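Local structure of mitogen-activated protein kinase kinase kinase 15 (Homo sapiens, 6V0M) at residues Asp9-Gln14 / Lys19-Ile24; Lys5-Trp10 / Ser32-Glu37. The protein is a serine/threonine kinase that phosphorylates MAP kinase kinases, probably in stress and apoptosis signalling, and carries a sterile alpha motif likely to serve complex formation. All coordinates share one frame; numbering follows the deposited sequence.

Overall arrangement
The fragment is a sterile alpha motif, a small bundle of five helices, and holds no part of the kinase active site. Interactions 1 and 2 both start from helix 4-13. Interaction 1 joins it to helix 18-26, and interaction 2 joins it to helix 31-37, the next helix in the chain. Their centres lie about 9 Å apart. They share Asp-9 and Trp-10, and they touch where Ile-21 CG2 packs on Ile-8 CG1 at 3.8 Å. The centre of interaction 2 is about 6 Å from the centre of the chain and that of interaction 1 about 8 Å. Leu-56 of the long helix 50-70 touches Leu-11 of interaction 1 and Trp-10, which carries interaction 2.

Interaction 1. Residues Asp9-Gln14 / Lys19-Ile24; sequences DWLRLQ and KTIEKI
Leu-11 and Arg-12 meet Ile-21 and Ile-24 across two helices whose axes run at 139°, nearer antiparallel than parallel. Asp-9 stays on the side turned away, but its OD1 takes a salt bridge from Arg-12 NH1 at 3.0 Å, on the anti side of the carboxylate. Trp-10 follows, with Leu-11 CD2 at its ring edge. Leu-11 carries most of the apolar contact. Its CB lies 4.0 Å from Ile-21 CG1, and the two side chains lie alongside, running in opposing directions. Toward Ile-24 it points tip to tip, Leu-11 CD2 to Ile-24 CD1 at 4.0 Å. Arg-12 gives only its aliphatic root: Arg-12 CG lies 3.5 Å from Ile-21 CD1, and the side chains cross at about a right angle. Bends at chi2 (-149°) and chi3 (-126°) then carry the guanidinium back to Asp-9. Just past the helix, Gln-14 NE2 sits 3.5 Å above the Trp-10 ring plane, toward its rim, and bonds Trp-10 O. Gln-14 N reaches that oxygen from the opposite face. The Arg-12 and Gln-14 bonds stay within the first segment. No hydrogen bond crosses: the first two helices of the sterile alpha motif join here by apolar packing.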
ATOM      1  N   ASP A   9       2.584   6.828  -7.223  1.00 26.97           N
ATOM      2  CA  ASP A   9       2.916   6.058  -8.412  1.00 31.51           C
ATOM      3  C   ASP A   9       2.776   4.544  -8.190  1.00 30.32           C
ATOM      4  O   ASP A   9       2.241   3.842  -9.033  1.00 28.55           O
ATOM      5  CB  ASP A   9       4.317   6.395  -8.917  1.00 34.24           C
ATOM      6  CG  ASP A   9       4.414   7.782  -9.522  1.00 36.10           C
ATOM      7  OD1 ASP A   9       3.361   8.420  -9.858  1.00 39.29           O
ATOM      8  OD2 ASP A   9       5.577   8.230  -9.656  1.00 37.13           O
ATOM      9  N   TRP A  10       3.246   4.063  -7.032  1.00 30.44           N
ATOM     10  CA  TRP A  10       3.186   2.644  -6.660  1.00 29.73           C
ATOM     11  C   TRP A  10       1.709   2.196  -6.446  1.00 29.75           C
ATOM     12  O   TRP A  10       1.306   1.142  -6.927  1.00 29.17           O
ATOM     13  CB  TRP A  10       4.023   2.383  -5.394  1.00 29.03           C
ATOM     14  CG  TRP A  10       4.075   0.941  -4.955  1.00 32.29           C
ATOM     15  CD1 TRP A  10       4.989   0.035  -5.290  1.00 35.47           C
ATOM     16  CD2 TRP A  10       3.138   0.270  -4.101  1.00 29.33           C
ATOM     17  NE1 TRP A  10       4.753  -1.172  -4.648  1.00 30.69           N
ATOM     18  CE2 TRP A  10       3.591  -1.055  -3.943  1.00 29.58           C
ATOM     19  CE3 TRP A  10       1.995   0.684  -3.404  1.00 27.46           C
ATOM     20  CZ2 TRP A  10       2.927  -1.980  -3.149  1.00 30.38           C
ATOM     21  CZ3 TRP A  10       1.335  -0.231  -2.644  1.00 31.24           C
ATOM     22  CH2 TRP A  10       1.826  -1.561  -2.507  1.00 29.76           C
ATOM     23  N   LEU A  11       0.898   3.037  -5.782  1.00 24.39           N
ATOM     24  CA  LEU A  11      -0.520   2.793  -5.563  1.00 23.49           C
ATOM     25  C   LEU A  11      -1.249   2.666  -6.924  1.00 29.13           C
ATOM     26  O   LEU A  11      -2.061   1.763  -7.092  1.00 29.18           O
ATOM     27  CB  LEU A  11      -1.174   3.876  -4.684  1.00 27.47           C
ATOM     28  CG  LEU A  11      -0.783   3.858  -3.207  1.00 25.26           C
ATOM     29  CD1 LEU A  11      -1.434   5.100  -2.530  1.00 25.32           C
ATOM     30  CD2 LEU A  11      -1.221   2.606  -2.449  1.00 27.90           C
ATOM     31  N   ARG A  12      -0.953   3.566  -7.867  1.00 28.39           N
ATOM     32  CA  ARG A  12      -1.557   3.559  -9.190  1.00 32.89           C
ATOM     33  C   ARG A  12      -1.160   2.301  -9.931  1.00 31.70           C
ATOM     34  O   ARG A  12      -1.963   1.749 -10.619  1.00 38.90           O
ATOM     35  CB  ARG A  12      -1.166   4.785 -10.005  1.00 39.44           C
ATOM     36  CG  ARG A  12      -1.875   6.078  -9.547  1.00 47.77           C
ATOM     37  CD  ARG A  12      -2.116   7.050 -10.696  1.00 59.42           C
ATOM     38  NE  ARG A  12      -1.569   8.375 -10.393  1.00 61.52           N
ATOM     39  CZ  ARG A  12      -0.293   8.735 -10.549  1.00 60.19           C
ATOM     40  NH1 ARG A  12       0.626   7.870 -11.006  1.00 58.39           N
ATOM     41  NH2 ARG A  12       0.077   9.971 -10.224  1.00 61.93           N
ATOM     42  N   LEU A  13       0.087   1.852  -9.759  1.00 35.51           N
ATOM     43  CA  LEU A  13       0.572   0.603 -10.377  1.00 38.70           C
ATOM     44  C   LEU A  13      -0.214  -0.634  -9.851  1.00 39.08           C
ATOM     45  O   LEU A  13      -0.361  -1.621 -10.549  1.00 40.34           O
ATOM     46  CB  LEU A  13       2.054   0.429 -10.078  1.00 45.40           C
ATOM     47  CG  LEU A  13       2.863  -0.611 -10.835  1.00 59.20           C
ATOM     48  CD1 LEU A  13       2.899  -0.241 -12.324  1.00 57.11           C
ATOM     49  CD2 LEU A  13       4.254  -0.722 -10.229  1.00 58.47           C
ATOM     50  N   GLN A  14      -0.718  -0.575  -8.623  1.00 36.52           N
ATOM     51  CA  GLN A  14      -1.561  -1.629  -8.049  1.00 35.37           C
ATOM     52  C   GLN A  14      -3.050  -1.421  -8.406  1.00 33.23           C
ATOM     53  O   GLN A  14      -3.926  -2.150  -7.910  1.00 33.99           O
ATOM     54  CB  GLN A  14      -1.394  -1.706  -6.511  1.00 35.44           C
ATOM     55  CG  GLN A  14       0.057  -1.675  -5.947  1.00 31.59           C
ATOM     56  CD  GLN A  14       1.025  -2.497  -6.693  1.00 41.57           C
ATOM     57  OE1 GLN A  14       0.722  -3.641  -6.973  1.00 41.60           O
ATOM     58  NE2 GLN A  14       2.212  -1.935  -7.042  1.00 44.81           N
ATOM     59  N   LYS A  19      -9.691   8.438  -5.368  1.00 39.45           N
ATOM     60  CA  LYS A  19     -10.259   8.611  -4.036  1.00 40.02           C
ATOM     61  C   LYS A  19      -9.562   7.763  -3.010  1.00 35.65           C
ATOM     62  O   LYS A  19      -9.329   8.187  -1.883  1.00 34.48           O
ATOM     63  CB  LYS A  19     -11.790   8.340  -3.998  1.00 48.82           C
ATOM     64  CG  LYS A  19     -12.624   9.202  -4.921  1.00 54.54           C
ATOM     65  CD  LYS A  19     -13.593  10.155  -4.200  1.00 61.73           C
ATOM     66  CE  LYS A  19     -12.894  11.382  -3.631  1.00 62.34           C
ATOM     67  NZ  LYS A  19     -13.581  11.912  -2.419  1.00 65.70           N
ATOM     68  N   THR A  20      -9.180   6.536  -3.384  1.00 33.05           N
ATOM     69  CA  THR A  20      -8.451   5.687  -2.512  1.00 30.87           C
ATOM     70  C   THR A  20      -7.060   6.214  -2.205  1.00 29.28           C
ATOM     71  O   THR A  20      -6.599   6.129  -1.041  1.00 24.23           O
ATOM     72  CB  THR A  20      -8.353   4.245  -3.019  1.00 36.64           C
ATOM     73  OG1 THR A  20      -9.691   3.760  -3.115  1.00 37.07           O
ATOM     74  CG2 THR A  20      -7.538   3.390  -2.026  1.00 38.06           C
ATOM     75  N   ILE A  21      -6.408   6.738  -3.247  1.00 27.16           N
ATOM     76  CA  ILE A  21      -5.100   7.323  -3.131  1.00 26.16           C
ATOM     77  C   ILE A  21      -5.199   8.510  -2.120  1.00 22.82           C
ATOM     78  O   ILE A  21      -4.328   8.663  -1.237  1.00 22.41           O
ATOM     79  CB  ILE A  21      -4.538   7.727  -4.499  1.00 28.75           C
ATOM     80  CG1 ILE A  21      -4.121   6.462  -5.297  1.00 28.78           C
ATOM     81  CG2 ILE A  21      -3.381   8.735  -4.399  1.00 29.98           C
ATOM     82  CD1 ILE A  21      -3.793   6.776  -6.722  1.00 30.14           C
ATOM     83  N   GLU A  22      -6.241   9.307  -2.241  1.00 26.05           N
ATOM     84  CA  GLU A  22      -6.431  10.445  -1.312  1.00 27.90           C
ATOM     85  C   GLU A  22      -6.551  10.025   0.132  1.00 27.83           C
ATOM     86  O   GLU A  22      -5.916  10.608   1.017  1.00 24.86           O
ATOM     87  CB  GLU A  22      -7.637  11.294  -1.708  1.00 32.38           C
ATOM     88  CG  GLU A  22      -7.383  12.120  -2.940  1.00 33.52           C
ATOM     89  CD  GLU A  22      -8.621  12.841  -3.459  1.00 38.24           C
ATOM     90  OE1 GLU A  22      -9.640  12.850  -2.730  1.00 35.47           O
ATOM     91  OE2 GLU A  22      -8.547  13.422  -4.578  1.00 40.19           O
ATOM     92  N   LYS A  23      -7.334   8.962   0.366  1.00 30.97           N
ATOM     93  CA  LYS A  23      -7.504   8.406   1.677  1.00 35.03           C
ATOM     94  C   LYS A  23      -6.187   7.948   2.305  1.00 29.10           C
ATOM     95  O   LYS A  23      -5.881   8.292   3.493  1.00 26.81           O
ATOM     96  CB  LYS A  23      -8.512   7.238   1.628  1.00 36.09           C
ATOM     97  CG  LYS A  23      -9.931   7.714   1.656  1.00 48.43           C
ATOM     98  CD  LYS A  23     -10.920   6.594   1.315  1.00 59.22           C
ATOM     99  CE  LYS A  23     -11.014   5.512   2.374  1.00 56.78           C
ATOM    100  NZ  LYS A  23     -11.679   4.303   1.775  1.00 58.95           N
ATOM    101  N   ILE A  24      -5.380   7.196   1.533  1.00 27.09           N
ATOM    102  CA  ILE A  24      -4.108   6.752   2.040  1.00 24.86           C
ATOM    103  C   ILE A  24      -3.117   7.881   2.343  1.00 29.82           C
ATOM    104  O   ILE A  24      -2.445   7.930   3.402  1.00 25.28           O
ATOM    105  CB  ILE A  24      -3.516   5.709   1.066  1.00 27.16           C
ATOM    106  CG1 ILE A  24      -4.461   4.503   1.123  1.00 31.55           C
ATOM    107  CG2 ILE A  24      -2.147   5.318   1.527  1.00 25.52           C
ATOM    108  CD1 ILE A  24      -4.137   3.410   0.100  1.00 30.26           C
TER

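Interaction 2. Residues Lys5-Trp10 / Ser32-Glu37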
ATOM      1  N   LYS A   5       4.958  11.356  -4.151  1.00 26.39           N
ATOM      2  CA  LYS A   5       4.988  10.982  -5.571  1.00 28.66           C
ATOM      3  C   LYS A   5       5.315   9.477  -5.688  1.00 28.13           C
ATOM      4  O   LYS A   5       4.660   8.769  -6.444  1.00 27.08           O
ATOM      5  CB  LYS A   5       5.945  11.814  -6.398  1.00 33.09           C
ATOM      6  CG  LYS A   5       5.874  11.464  -7.885  1.00 36.25           C
ATOM      7  CD  LYS A   5       6.940  12.190  -8.660  1.00 43.96           C
ATOM      8  CE  LYS A   5       7.370  11.379  -9.878  1.00 49.15           C
ATOM      9  NZ  LYS A   5       6.248  11.124 -10.805  1.00 50.69           N
ATOM     10  N   GLU A   6       6.313   9.005  -4.947  1.00 31.71           N
ATOM     11  CA  GLU A   6       6.702   7.568  -4.990  1.00 34.62           C
ATOM     12  C   GLU A   6       5.566   6.651  -4.535  1.00 30.95           C
ATOM     13  O   GLU A   6       5.298   5.615  -5.145  1.00 27.62           O
ATOM     14  CB  GLU A   6       7.994   7.277  -4.214  1.00 45.33           C
ATOM     15  CG  GLU A   6       8.028   7.584  -2.724  1.00 52.73           C
ATOM     16  CD  GLU A   6       9.155   6.851  -1.945  1.00 59.58           C
ATOM     17  OE1 GLU A   6      10.156   6.346  -2.547  1.00 71.09           O
ATOM     18  OE2 GLU A   6       9.056   6.804  -0.696  1.00 54.69           O
ATOM     19  N   LEU A   7       4.874   7.067  -3.473  1.00 29.08           N
ATOM     20  CA  LEU A   7       3.720   6.357  -2.942  1.00 27.11           C
ATOM     21  C   LEU A   7       2.608   6.333  -3.957  1.00 25.75           C
ATOM     22  O   LEU A   7       2.037   5.301  -4.215  1.00 25.23           O
ATOM     23  CB  LEU A   7       3.255   7.014  -1.631  1.00 25.66           C
ATOM     24  CG  LEU A   7       1.918   6.500  -1.037  1.00 26.14           C
ATOM     25  CD1 LEU A   7       2.062   5.059  -0.652  1.00 25.79           C
ATOM     26  CD2 LEU A   7       1.401   7.366   0.099  1.00 32.41           C
ATOM     27  N   ILE A   8       2.235   7.504  -4.473  1.00 25.43           N
ATOM     28  CA  ILE A   8       1.125   7.629  -5.420  1.00 24.69           C
ATOM     29  C   ILE A   8       1.358   6.772  -6.681  1.00 28.54           C
ATOM     30  O   ILE A   8       0.442   6.047  -7.141  1.00 29.07           O
ATOM     31  CB  ILE A   8       0.889   9.072  -5.741  1.00 24.99           C
ATOM     32  CG1 ILE A   8       0.292   9.780  -4.503  1.00 28.88           C
ATOM     33  CG2 ILE A   8      -0.025   9.239  -6.960  1.00 28.63           C
ATOM     34  CD1 ILE A   8       0.180  11.309  -4.633  1.00 33.15           C
ATOM     35  N   ASP A   9       2.584   6.828  -7.223  1.00 26.97           N
ATOM     36  CA  ASP A   9       2.916   6.058  -8.412  1.00 31.51           C
ATOM     37  C   ASP A   9       2.776   4.544  -8.190  1.00 30.32           C
ATOM     38  O   ASP A   9       2.241   3.842  -9.033  1.00 28.55           O
ATOM     39  CB  ASP A   9       4.317   6.395  -8.917  1.00 34.24           C
ATOM     40  CG  ASP A   9       4.414   7.782  -9.522  1.00 36.10           C
ATOM     41  OD1 ASP A   9       3.361   8.420  -9.858  1.00 39.29           O
ATOM     42  OD2 ASP A   9       5.577   8.230  -9.656  1.00 37.13           O
ATOM     43  N   TRP A  10       3.246   4.063  -7.032  1.00 30.44           N
ATOM     44  CA  TRP A  10       3.186   2.644  -6.660  1.00 29.73           C
ATOM     45  C   TRP A  10       1.709   2.196  -6.446  1.00 29.75           C
ATOM     46  O   TRP A  10       1.306   1.142  -6.927  1.00 29.17           O
ATOM     47  CB  TRP A  10       4.023   2.383  -5.394  1.00 29.03           C
ATOM     48  CG  TRP A  10       4.075   0.941  -4.955  1.00 32.29           C
ATOM     49  CD1 TRP A  10       4.989   0.035  -5.290  1.00 35.47           C
ATOM     50  CD2 TRP A  10       3.138   0.270  -4.101  1.00 29.33           C
ATOM     51  NE1 TRP A  10       4.753  -1.172  -4.648  1.00 30.69           N
ATOM     52  CE2 TRP A  10       3.591  -1.055  -3.943  1.00 29.58           C
ATOM     53  CE3 TRP A  10       1.995   0.684  -3.404  1.00 27.46           C
ATOM     54  CZ2 TRP A  10       2.927  -1.980  -3.149  1.00 30.38           C
ATOM     55  CZ3 TRP A  10       1.335  -0.231  -2.644  1.00 31.24           C
ATOM     56  CH2 TRP A  10       1.826  -1.561  -2.507  1.00 29.76           C
ATOM     57  N   SER A  32       7.257   3.324   2.510  1.00 28.20           N
ATOM     58  CA  SER A  32       7.908   2.457   3.510  1.00 27.19           C
ATOM     59  C   SER A  32       6.930   1.783   4.468  1.00 27.40           C
ATOM     60  O   SER A  32       7.023   0.564   4.796  1.00 29.26           O
ATOM     61  CB  SER A  32       8.952   3.239   4.299  1.00 32.14           C
ATOM     62  OG  SER A  32       9.604   2.360   5.137  1.00 30.50           O
ATOM     63  N   ASP A  33       5.973   2.572   4.972  1.00 26.43           N
ATOM     64  CA  ASP A  33       4.954   2.046   5.868  1.00 24.56           C
ATOM     65  C   ASP A  33       4.181   0.899   5.189  1.00 22.73           C
ATOM     66  O   ASP A  33       3.833  -0.100   5.881  1.00 25.18           O
ATOM     67  CB  ASP A  33       3.934   3.125   6.363  1.00 25.61           C
ATOM     68  CG  ASP A  33       4.529   4.256   7.136  1.00 29.79           C
ATOM     69  OD1 ASP A  33       5.498   4.068   7.914  1.00 27.43           O
ATOM     70  OD2 ASP A  33       3.943   5.390   7.067  1.00 35.00           O
ATOM     71  N   ILE A  34       3.783   1.094   3.908  1.00 23.74           N
ATOM     72  CA  ILE A  34       2.941   0.151   3.189  1.00 23.02           C
ATOM     73  C   ILE A  34       3.743  -1.145   2.978  1.00 23.10           C
ATOM     74  O   ILE A  34       3.259  -2.187   3.286  1.00 21.35           O
ATOM     75  CB  ILE A  34       2.414   0.693   1.862  1.00 21.10           C
ATOM     76  CG1 ILE A  34       1.469   1.941   2.073  1.00 25.00           C
ATOM     77  CG2 ILE A  34       1.629  -0.311   1.117  1.00 26.89           C
ATOM     78  CD1 ILE A  34       0.405   1.730   3.081  1.00 28.55           C
ATOM     79  N   LEU A  35       4.982  -0.989   2.518  1.00 25.39           N
ATOM     80  CA  LEU A  35       5.828  -2.193   2.239  1.00 27.82           C
ATOM     81  C   LEU A  35       6.193  -2.994   3.484  1.00 24.64           C
ATOM     82  O   LEU A  35       6.306  -4.220   3.437  1.00 30.04           O
ATOM     83  CB  LEU A  35       7.076  -1.748   1.509  1.00 26.19           C
ATOM     84  CG  LEU A  35       6.860  -1.174   0.112  1.00 29.15           C
ATOM     85  CD1 LEU A  35       8.214  -0.626  -0.367  1.00 36.30           C
ATOM     86  CD2 LEU A  35       6.175  -2.103  -0.866  1.00 30.45           C
ATOM     87  N   ASN A  36       6.477  -2.291   4.583  1.00 22.52           N
ATOM     88  CA  ASN A  36       7.097  -2.875   5.793  1.00 28.62           C
ATOM     89  C   ASN A  36       6.202  -3.027   7.058  1.00 30.94           C
ATOM     90  O   ASN A  36       6.363  -3.941   7.829  1.00 26.35           O
ATOM     91  CB  ASN A  36       8.341  -2.086   6.141  1.00 29.44           C
ATOM     92  CG  ASN A  36       9.358  -2.144   5.020  1.00 29.71           C
ATOM     93  OD1 ASN A  36       9.864  -3.218   4.740  1.00 30.69           O
ATOM     94  ND2 ASN A  36       9.575  -1.041   4.301  1.00 30.46           N
ATOM     95  N   GLU A  37       5.263  -2.095   7.274  1.00 25.87           N
ATOM     96  CA  GLU A  37       4.595  -1.956   8.573  1.00 28.66           C
ATOM     97  C   GLU A  37       3.133  -2.301   8.602  1.00 29.69           C
ATOM     98  O   GLU A  37       2.662  -2.828   9.576  1.00 30.73           O
ATOM     99  CB  GLU A  37       4.701  -0.489   9.061  1.00 35.40           C
ATOM    100  CG  GLU A  37       6.089   0.120   8.997  1.00 40.78           C
ATOM    101  CD  GLU A  37       6.970  -0.422  10.084  1.00 49.20           C
ATOM    102  OE1 GLU A  37       6.566  -0.293  11.249  1.00 58.65           O
ATOM    103  OE2 GLU A  37       8.076  -0.902   9.811  1.00 54.28           O
TER
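Helix 5-10 brings Leu-7 and Trp-10 against Ile-34 and Leu-35 of helix 32-37, with axes 11.1 Å apart at closest and inclined at 63°. The second helix has a wider pi-type turn at 33-37. Ile-34 takes both partners, one on each branch. Its CG1 meets Leu-7 CD1 at 4.2 Å, the two side chains crossing at about a right angle. Its CG2 lies 3.8 Å from Trp-10 CZ3 and equally near CH2, at the far end of the indole. Leu-35 touches the same ring nearer its nitrogen, with CD2 4.0 Å from Trp-10 CZ2. Both methyls approach the ring obliquely. The indole gets there because CG of Trp-10 is anti to the backbone N (chi1 -178°), which sends the ring out toward helix 31-37. Leu-56, Ala-59 and Val-60 of helix 50-70 also touch it, and Leu-7 packs on Val-25 of helix 18-26. With an alanine in place of Trp-10, Ile-34 CG2 and Leu-35 CD2 would probably lose the ring they rest on, and a gap would open between the two helices.

Two polar side-chain contacts stay within their own helices. Lys-5 NZ forms a salt bridge to the syn lone pair of Asp-9 OD2 at 3.2 Å, so the aspartate joins two basic side chains. Asn-36 ND2 bonds Ser-32 O in the carbonyl plane, and Asn-36 N also reaches that oxygen. No hydrogen bond crosses this contact: aliphatic carbons and one indole make a partly buried hydrophobic packing that joins the first and third helices of the sterile alpha motif.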